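Local coordinates for L-glyceraldehyde 3-phosphate reductase (Clostridium beijerinckii, PDB 6HG6), which binds NADPH in a TIM-barrel aldo-keto reductase fold and probably uses it to reduce aldehydes such as furfural, at residues A[201-205]-A[206-210]; A[285-289]-A[290-294]; A[127-130]-A[131-134]. One frame throughout, in Å; residues are numbered along the deposited sequence.

Interaction 1: residues A[201-205]-A[206-210]; sequences RTIEN and NGLKR. With EDO (1,2-ethanediol), chain H.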
loop_
_atom_site.group_PDB
_atom_site.type_symbol
_atom_site.label_atom_id
_atom_site.label_comp_id
_atom_site.label_asym_id
_atom_site.label_seq_id
_atom_site.Cartn_x
_atom_site.Cartn_y
_atom_site.Cartn_z
ATOM N N ARG A 201 -15.051 0.540 -5.664
ATOM C CA ARG A 201 -15.719 0.330 -4.360
ATOM C C ARG A 201 -15.718 -1.142 -3.972
ATOM O O ARG A 201 -16.565 -1.529 -3.141
ATOM C CB ARG A 201 -17.150 0.855 -4.465
ATOM C CG ARG A 201 -17.233 2.303 -4.919
ATOM C CD ARG A 201 -16.356 3.264 -4.121
ATOM N NE ARG A 201 -16.693 4.644 -4.473
ATOM C CZ ARG A 201 -17.623 5.407 -3.894
ATOM N NH1 ARG A 201 -17.825 6.626 -4.353
ATOM N NH2 ARG A 201 -18.357 4.977 -2.881
ATOM N N THR A 202 -14.869 -1.966 -4.586
ATOM C CA THR A 202 -14.850 -3.422 -4.334
ATOM C C THR A 202 -14.894 -3.724 -2.831
ATOM O O THR A 202 -15.748 -4.548 -2.436
ATOM C CB THR A 202 -13.645 -4.115 -4.983
ATOM O OG1 THR A 202 -13.786 -3.897 -6.379
ATOM C CG2 THR A 202 -13.596 -5.608 -4.703
ATOM N N ILE A 203 -14.072 -3.072 -2.020
ATOM C CA ILE A 203 -13.972 -3.425 -0.565
ATOM C C ILE A 203 -15.245 -2.987 0.187
ATOM O O ILE A 203 -15.426 -3.439 1.330
ATOM C CB ILE A 203 -12.679 -2.881 0.095
ATOM C CG1 ILE A 203 -12.658 -1.356 0.215
ATOM C CG2 ILE A 203 -11.428 -3.398 -0.600
ATOM C CD1 ILE A 203 -11.549 -0.860 1.119
ATOM N N GLU A 204 -16.083 -2.137 -0.406
ATOM C CA GLU A 204 -17.367 -1.705 0.211
ATOM C C GLU A 204 -18.421 -2.791 -0.064
ATOM O O GLU A 204 -19.451 -2.795 0.633
ATOM C CB GLU A 204 -17.814 -0.351 -0.354
ATOM C CG GLU A 204 -16.903 0.826 -0.027
ATOM C CD GLU A 204 -17.302 2.179 -0.620
ATOM O OE1 GLU A 204 -18.310 2.243 -1.374
ATOM O OE2 GLU A 204 -16.629 3.189 -0.331
ATOM N N ASN A 205 -18.205 -3.643 -1.073
ATOM C CA ASN A 205 -19.206 -4.614 -1.596
ATOM C C ASN A 205 -18.816 -6.087 -1.403
ATOM O O ASN A 205 -19.726 -6.944 -1.486
ATOM C CB ASN A 205 -19.441 -4.355 -3.087
ATOM C CG ASN A 205 -19.915 -2.938 -3.340
ATOM O OD1 ASN A 205 -20.738 -2.431 -2.604
ATOM N ND2 ASN A 205 -19.404 -2.290 -4.368
ATOM N N ASN A 206 -17.552 -6.401 -1.149
ATOM C CA ASN A 206 -17.109 -7.812 -0.979
ATOM C C ASN A 206 -16.873 -8.130 0.509
ATOM O O ASN A 206 -16.275 -9.148 0.794
ATOM C CB ASN A 206 -15.853 -8.103 -1.801
ATOM C CG ASN A 206 -14.622 -7.435 -1.246
ATOM O OD1 ASN A 206 -14.710 -6.704 -0.261
ATOM N ND2 ASN A 206 -13.473 -7.699 -1.857
ATOM N N GLY A 207 -17.287 -7.241 1.408
ATOM C CA GLY A 207 -17.210 -7.435 2.863
ATOM C C GLY A 207 -15.874 -7.089 3.483
ATOM O O GLY A 207 -15.836 -7.087 4.715
ATOM N N LEU A 208 -14.847 -6.743 2.709
ATOM C CA LEU A 208 -13.488 -6.554 3.274
ATOM C C LEU A 208 -13.466 -5.356 4.216
ATOM O O LEU A 208 -12.921 -5.496 5.359
ATOM C CB LEU A 208 -12.439 -6.469 2.163
ATOM C CG LEU A 208 -10.971 -6.429 2.607
ATOM C CD1 LEU A 208 -10.621 -5.047 3.138
ATOM C CD2 LEU A 208 -10.653 -7.516 3.651
ATOM N N LYS A 209 -13.978 -4.214 3.796
ATOM C CA LYS A 209 -13.875 -3.005 4.648
ATOM C C LYS A 209 -14.581 -3.228 5.991
ATOM O O LYS A 209 -13.949 -2.919 7.035
ATOM C CB LYS A 209 -14.398 -1.791 3.907
ATOM C CG LYS A 209 -13.997 -0.449 4.490
ATOM C CD LYS A 209 -14.543 0.682 3.625
ATOM C CE LYS A 209 -14.276 2.050 4.213
ATOM N NZ LYS A 209 -15.055 3.133 3.585
ATOM N N ARG A 210 -15.768 -3.815 5.976
ATOM C CA ARG A 210 -16.538 -4.103 7.203
ATOM C C ARG A 210 -15.861 -5.216 8.025
ATOM O O ARG A 210 -15.837 -5.067 9.240
ATOM C CB ARG A 210 -17.976 -4.462 6.840
ATOM C CG ARG A 210 -18.836 -4.927 8.009
ATOM C CD ARG A 210 -20.241 -5.150 7.476
ATOM N NE ARG A 210 -21.112 -6.046 8.246
ATOM C CZ ARG A 210 -22.265 -5.732 8.867
ATOM N NH1 ARG A 210 -22.760 -4.499 8.875
ATOM N NH2 ARG A 210 -22.940 -6.687 9.485
HETATM C C1 EDO H . -20.503 -5.808 3.857
HETATM O O1 EDO H . -20.410 -6.953 4.702
HETATM C C2 EDO H . -20.474 -6.164 2.413
HETATM O O2 EDO H . -19.596 -5.345 1.660
HETATM O O HOH W 1 -17.308 -4.006 3.371
#
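Thr202 O and Ile203 O receive the two backbone bonds that tie 201-205 to 206-210, a tight bend between two short helical pieces. Asn206 N reaches Thr202 O at 2.9 Å, almost in line with the carbonyl but with a bent N-H (134°); Asn205 N shares that oxygen, which thus has two donors. Ile203 O accepts from Lys209 N at 3.0 Å along a straighter N-H (161°), and again from an ordered water that also takes the N-H of Arg210. At the third carbonyl, Glu204 O is met at 2.8 Å by O2 of an ethanediol, probably from the crystallisation liquor, to which Gly207 N gives a weak bond.

The side chain of Asn206 closes an Asx turn. Its OD1 accepts from Leu208 N at 3.0 Å, the donor lying above the amide plane. With CG between its backbone N and carbonyl carbon (chi1 71°), the amide turns back toward 201-205, and ND2 lies 3.5 Å from Thr202 CG2.

Both carboxylate oxygens of Glu204 are engaged: OE1 makes a salt bridge, through its syn lone pair, to Arg201 NH2 at 3.1 Å, in the guanidinium plane; OE2 is hydrogen-bonded to the hydroxyl of Tyr196. Lys209 NZ, 4.2 Å from Glu204 OE2, turns instead to Asp289 and Tyr196. Ile203, and Leu208 at the start of helix 208-214, pack on barrel strand 189-195, while Arg201 and Glu204 rest against Trp285 of helix 278-286.

Interaction 2: residues A[285-289]-A[290-294]; sequences WVLKD and SEVTS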
loop_
_atom_site.group_PDB
_atom_site.type_symbol
_atom_site.label_atom_id
_atom_site.label_comp_id
_atom_site.label_asym_id
_atom_site.label_seq_id
_atom_site.Cartn_x
_atom_site.Cartn_y
_atom_site.Cartn_z
ATOM N N TRP A 285 -10.323 11.166 0.251
ATOM C CA TRP A 285 -11.570 10.374 0.285
ATOM C C TRP A 285 -11.279 8.949 0.770
ATOM O O TRP A 285 -12.040 8.402 1.590
ATOM C CB TRP A 285 -12.239 10.443 -1.094
ATOM C CG TRP A 285 -13.525 9.695 -1.146
ATOM C CD1 TRP A 285 -14.765 10.221 -0.973
ATOM C CD2 TRP A 285 -13.712 8.292 -1.389
ATOM N NE1 TRP A 285 -15.700 9.236 -1.087
ATOM C CE2 TRP A 285 -15.103 8.055 -1.343
ATOM C CE3 TRP A 285 -12.863 7.227 -1.660
ATOM C CZ2 TRP A 285 -15.655 6.789 -1.509
ATOM C CZ3 TRP A 285 -13.415 5.976 -1.839
ATOM C CH2 TRP A 285 -14.788 5.772 -1.790
ATOM N N VAL A 286 -10.233 8.323 0.272
ATOM C CA VAL A 286 -9.899 6.945 0.685
ATOM C C VAL A 286 -9.684 6.875 2.208
ATOM O O VAL A 286 -9.951 5.802 2.782
ATOM C CB VAL A 286 -8.682 6.462 -0.122
ATOM C CG1 VAL A 286 -8.013 5.329 0.524
ATOM C CG2 VAL A 286 -9.104 6.127 -1.539
ATOM N N LEU A 287 -9.194 7.937 2.819
ATOM C CA LEU A 287 -8.888 8.016 4.280
ATOM C C LEU A 287 -10.075 8.517 5.111
ATOM O O LEU A 287 -9.906 8.716 6.323
ATOM C CB LEU A 287 -7.708 8.970 4.494
ATOM C CG LEU A 287 -6.343 8.425 4.059
ATOM C CD1 LEU A 287 -5.321 9.538 4.111
ATOM C CD2 LEU A 287 -5.886 7.237 4.887
ATOM N N LYS A 288 -11.221 8.783 4.518
ATOM C CA LYS A 288 -12.288 9.481 5.278
ATOM C C LYS A 288 -12.761 8.647 6.475
ATOM O O LYS A 288 -13.218 9.256 7.460
ATOM C CB LYS A 288 -13.437 9.871 4.348
ATOM C CG LYS A 288 -14.333 8.762 3.827
ATOM C CD LYS A 288 -15.245 9.317 2.752
ATOM C CE LYS A 288 -16.427 8.451 2.385
ATOM N NZ LYS A 288 -16.181 7.017 2.439
ATOM N N ASP A 289 -12.849 7.346 6.307
ATOM C CA ASP A 289 -13.338 6.389 7.333
ATOM C C ASP A 289 -12.157 5.855 8.153
ATOM O O ASP A 289 -11.137 5.457 7.589
ATOM C CB ASP A 289 -14.151 5.268 6.687
ATOM C CG ASP A 289 -15.369 5.781 5.932
ATOM O OD1 ASP A 289 -16.112 6.657 6.470
ATOM O OD2 ASP A 289 -15.536 5.366 4.781
ATOM N N SER A 290 -12.321 5.796 9.467
ATOM C CA SER A 290 -11.224 5.384 10.393
ATOM C C SER A 290 -10.716 3.984 10.086
ATOM O O SER A 290 -9.514 3.723 10.405
ATOM C CB SER A 290 -11.698 5.488 11.845
ATOM O OG SER A 290 -12.766 4.583 12.067
ATOM N N GLU A 291 -11.531 3.082 9.528
ATOM C CA GLU A 291 -11.073 1.691 9.302
ATOM C C GLU A 291 -10.035 1.651 8.175
ATOM O O GLU A 291 -9.335 0.650 8.048
ATOM C CB GLU A 291 -12.201 0.701 9.040
ATOM C CG GLU A 291 -13.089 1.038 7.853
ATOM C CD GLU A 291 -14.300 1.888 8.173
ATOM O OE1 GLU A 291 -14.219 2.842 9.045
ATOM O OE2 GLU A 291 -15.357 1.587 7.542
ATOM N N VAL A 292 -9.876 2.711 7.392
ATOM C CA VAL A 292 -8.780 2.732 6.384
ATOM C C VAL A 292 -7.584 3.371 7.084
ATOM O O VAL A 292 -7.665 4.526 7.495
ATOM C CB VAL A 292 -9.165 3.452 5.086
ATOM C CG1 VAL A 292 -7.962 3.538 4.160
ATOM C CG2 VAL A 292 -10.311 2.703 4.422
ATOM N N THR A 293 -6.546 2.602 7.280
ATOM C CA THR A 293 -5.380 3.048 8.084
ATOM C C THR A 293 -4.503 4.026 7.294
ATOM O O THR A 293 -4.128 5.083 7.804
ATOM C CB THR A 293 -4.538 1.847 8.486
ATOM O OG1 THR A 293 -5.388 0.819 9.000
ATOM C CG2 THR A 293 -3.459 2.249 9.474
ATOM N N SER A 294 -4.256 3.711 6.042
ATOM C CA SER A 294 -3.262 4.418 5.212
ATOM C C SER A 294 -3.636 4.310 3.746
ATOM O O SER A 294 -4.357 3.381 3.342
ATOM C CB SER A 294 -1.894 3.776 5.413
ATOM O OG SER A 294 -0.851 4.505 4.800
HETATM O O HOH W 2 -8.432 7.177 8.046
#
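Asp289 and Val292 close a type I beta turn where the chain leaves helix 278-286 and heads for barrel strand 294-297. Val292 N donates to Asp289 O at 3.0 Å; the N-H points well (160°), although the donor stands above the carbonyl plane and off the lone pairs. Across this turn Glu291, bent sharply at chi2 (-91°), curls its carboxylate back until OE1 lies 3.4 Å from Asp289 CB.

Val292 presses its isopropyl group against the end of the helix. CG1, anti to its own backbone N, comes within 3.3 Å of Val286 O and within 4.1 Å of Val286 CG1, the two valines meeting at about a right angle. Leu287 reaches farther along the chain and sets CD2 3.9 Å from Ser294 CA, where the strand begins. A water lies between two carbonyls, 2.7 Å from Leu287 O and 2.8 Å from Val292 O, and can donate to either, though not necessarily to both at once.

Asp289 OD2 is held by Lys288 NZ at 2.9 Å and by Lys209 of helix 208-214. Two ammonium groups on one oxygen would probably favour the ionised carboxylate and ease the nearness of acidic Glu291, so the turn combines a charged outer side with an apolar inner one.

Interaction 3: residues A[127-130]-A[131-134]; sequences MGLE and YVDI. With EDO (1,2-ethanediol), chain G.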
loop_
_atom_site.group_PDB
_atom_site.type_symbol
_atom_site.label_atom_id
_atom_site.label_comp_id
_atom_site.label_asym_id
_atom_site.label_seq_id
_atom_site.Cartn_x
_atom_site.Cartn_y
_atom_site.Cartn_z
ATOM N N MET A 127 16.917 -7.359 -0.662
ATOM C CA MET A 127 16.822 -6.091 0.115
ATOM C C MET A 127 17.950 -5.975 1.146
ATOM O O MET A 127 18.133 -4.870 1.700
ATOM C CB MET A 127 15.469 -5.950 0.793
ATOM C CG MET A 127 14.368 -5.745 -0.245
ATOM S SD MET A 127 12.821 -5.221 0.502
ATOM C CE MET A 127 12.137 -6.794 1.018
ATOM N N GLY A 128 18.708 -7.043 1.391
ATOM C CA GLY A 128 19.782 -7.034 2.390
ATOM C C GLY A 128 19.232 -6.891 3.804
ATOM O O GLY A 128 19.894 -6.243 4.613
ATOM N N LEU A 129 18.066 -7.467 4.097
ATOM C CA LEU A 129 17.402 -7.320 5.414
ATOM C C LEU A 129 17.436 -8.648 6.168
ATOM O O LEU A 129 17.460 -9.743 5.529
ATOM C CB LEU A 129 15.928 -6.921 5.246
ATOM C CG LEU A 129 15.645 -5.516 4.709
ATOM C CD1 LEU A 129 14.169 -5.337 4.404
ATOM C CD2 LEU A 129 16.178 -4.469 5.654
ATOM N N GLU A 130 17.393 -8.538 7.483
ATOM C CA GLU A 130 17.238 -9.690 8.400
ATOM C C GLU A 130 15.757 -10.076 8.447
ATOM O O GLU A 130 15.442 -11.260 8.576
ATOM C CB GLU A 130 17.774 -9.315 9.780
ATOM C CG GLU A 130 18.092 -10.516 10.636
ATOM C CD GLU A 130 19.238 -11.393 10.163
ATOM O OE1 GLU A 130 20.158 -10.851 9.474
ATOM O OE2 GLU A 130 19.190 -12.634 10.459
ATOM N N TYR A 131 14.869 -9.094 8.332
ATOM C CA TYR A 131 13.424 -9.318 8.359
ATOM C C TYR A 131 12.733 -8.164 7.694
ATOM O O TYR A 131 13.282 -7.091 7.635
ATOM C CB TYR A 131 12.892 -9.486 9.779
ATOM C CG TYR A 131 13.192 -8.347 10.701
ATOM C CD1 TYR A 131 12.383 -7.238 10.785
ATOM C CD2 TYR A 131 14.301 -8.395 11.536
ATOM C CE1 TYR A 131 12.675 -6.199 11.638
ATOM C CE2 TYR A 131 14.603 -7.345 12.390
ATOM C CZ TYR A 131 13.794 -6.230 12.430
ATOM O OH TYR A 131 14.068 -5.207 13.301
ATOM N N VAL A 132 11.546 -8.438 7.217
ATOM C CA VAL A 132 10.616 -7.376 6.797
ATOM C C VAL A 132 9.663 -7.097 7.977
ATOM O O VAL A 132 9.429 -7.975 8.848
ATOM C CB VAL A 132 9.831 -7.729 5.532
ATOM C CG1 VAL A 132 10.753 -7.759 4.327
ATOM C CG2 VAL A 132 9.009 -9.011 5.681
ATOM N N ASP A 133 9.107 -5.914 8.016
ATOM C CA ASP A 133 8.151 -5.571 9.104
ATOM C C ASP A 133 6.841 -6.290 8.857
ATOM O O ASP A 133 6.250 -6.746 9.846
ATOM C CB ASP A 133 7.988 -4.060 9.203
ATOM C CG ASP A 133 9.338 -3.444 9.540
ATOM O OD1 ASP A 133 9.712 -3.444 10.722
ATOM O OD2 ASP A 133 10.036 -3.031 8.585
ATOM N N ILE A 134 6.393 -6.314 7.595
ATOM C CA ILE A 134 5.115 -6.940 7.203
ATOM C C ILE A 134 5.410 -7.860 6.047
ATOM O O ILE A 134 5.936 -7.405 5.018
ATOM C CB ILE A 134 4.015 -5.907 6.871
ATOM C CG1 ILE A 134 3.852 -4.870 7.988
ATOM C CG2 ILE A 134 2.736 -6.674 6.589
ATOM C CD1 ILE A 134 3.040 -3.644 7.552
HETATM C C1 EDO G . 19.454 -4.642 8.349
HETATM O O1 EDO G . 18.503 -5.654 8.659
HETATM C C2 EDO G . 18.846 -3.370 7.902
HETATM O O2 EDO G . 19.594 -2.687 6.901
#
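Tyr131 O lies beside Leu129, 3.6 Å from Leu129 CB and 3.8 Å from Leu129 CD1, and is hydrogen-bonded by NH2 of Arg89. The setting is an alpha-to-beta connection of the TIM barrel: helix 113-127 ends in a Schellman motif with Gly128, at positive phi, as the C-prime residue, and strand 132-137 follows within a few residues.

Arg89 also holds Asp133, its NH1 forming a salt bridge with Asp133 OD2, an oxygen that accepts from the backbone N-H of Ile94 as well. On its other branch Leu129 has CD2 3.7 Å from C2 of an ethanediol, probably a crystallisation additive, whose O1 takes a weak bond from Glu130 N at 3.3 Å.

The cross-contact itself is apolar. Met127 and Leu129 both cross Val132 at roughly a right angle and converge on one methyl, CG1, which stands anti to the carbonyl carbon of its residue. Strands 93-98 and 162-168 flank Val132, through Thr96 and Ala162. Leu129 CD1 lies 4.2 Å from Val132 CG1; the bent end of Met127 (chi3 -83°) brings CE closer, to 3.7 Å from the same CG1.

Along the chain the order is interaction 3, then 1, then 2, and all three belong to connections of one eight-stranded parallel barrel, which holds NADPH. Interaction 3 leads from helix 113-127 into strand 132-137, interaction 1 follows strand 189-195 and starts helix 208-214, and interaction 2 leads from helix 278-286 into strand 294-297. The last two are neighbours, with centres 13 Å apart, joined by the salt bridge of Lys209 NZ to Asp289 OD2 (2.6 Å) and by packing of Arg201 on Trp285. Interaction 3 lies across the chain's centre from both, about 30 Å and 27 Å away between centres. Interactions 1 and 2, distant in sequence, thus meet on one side of the barrel.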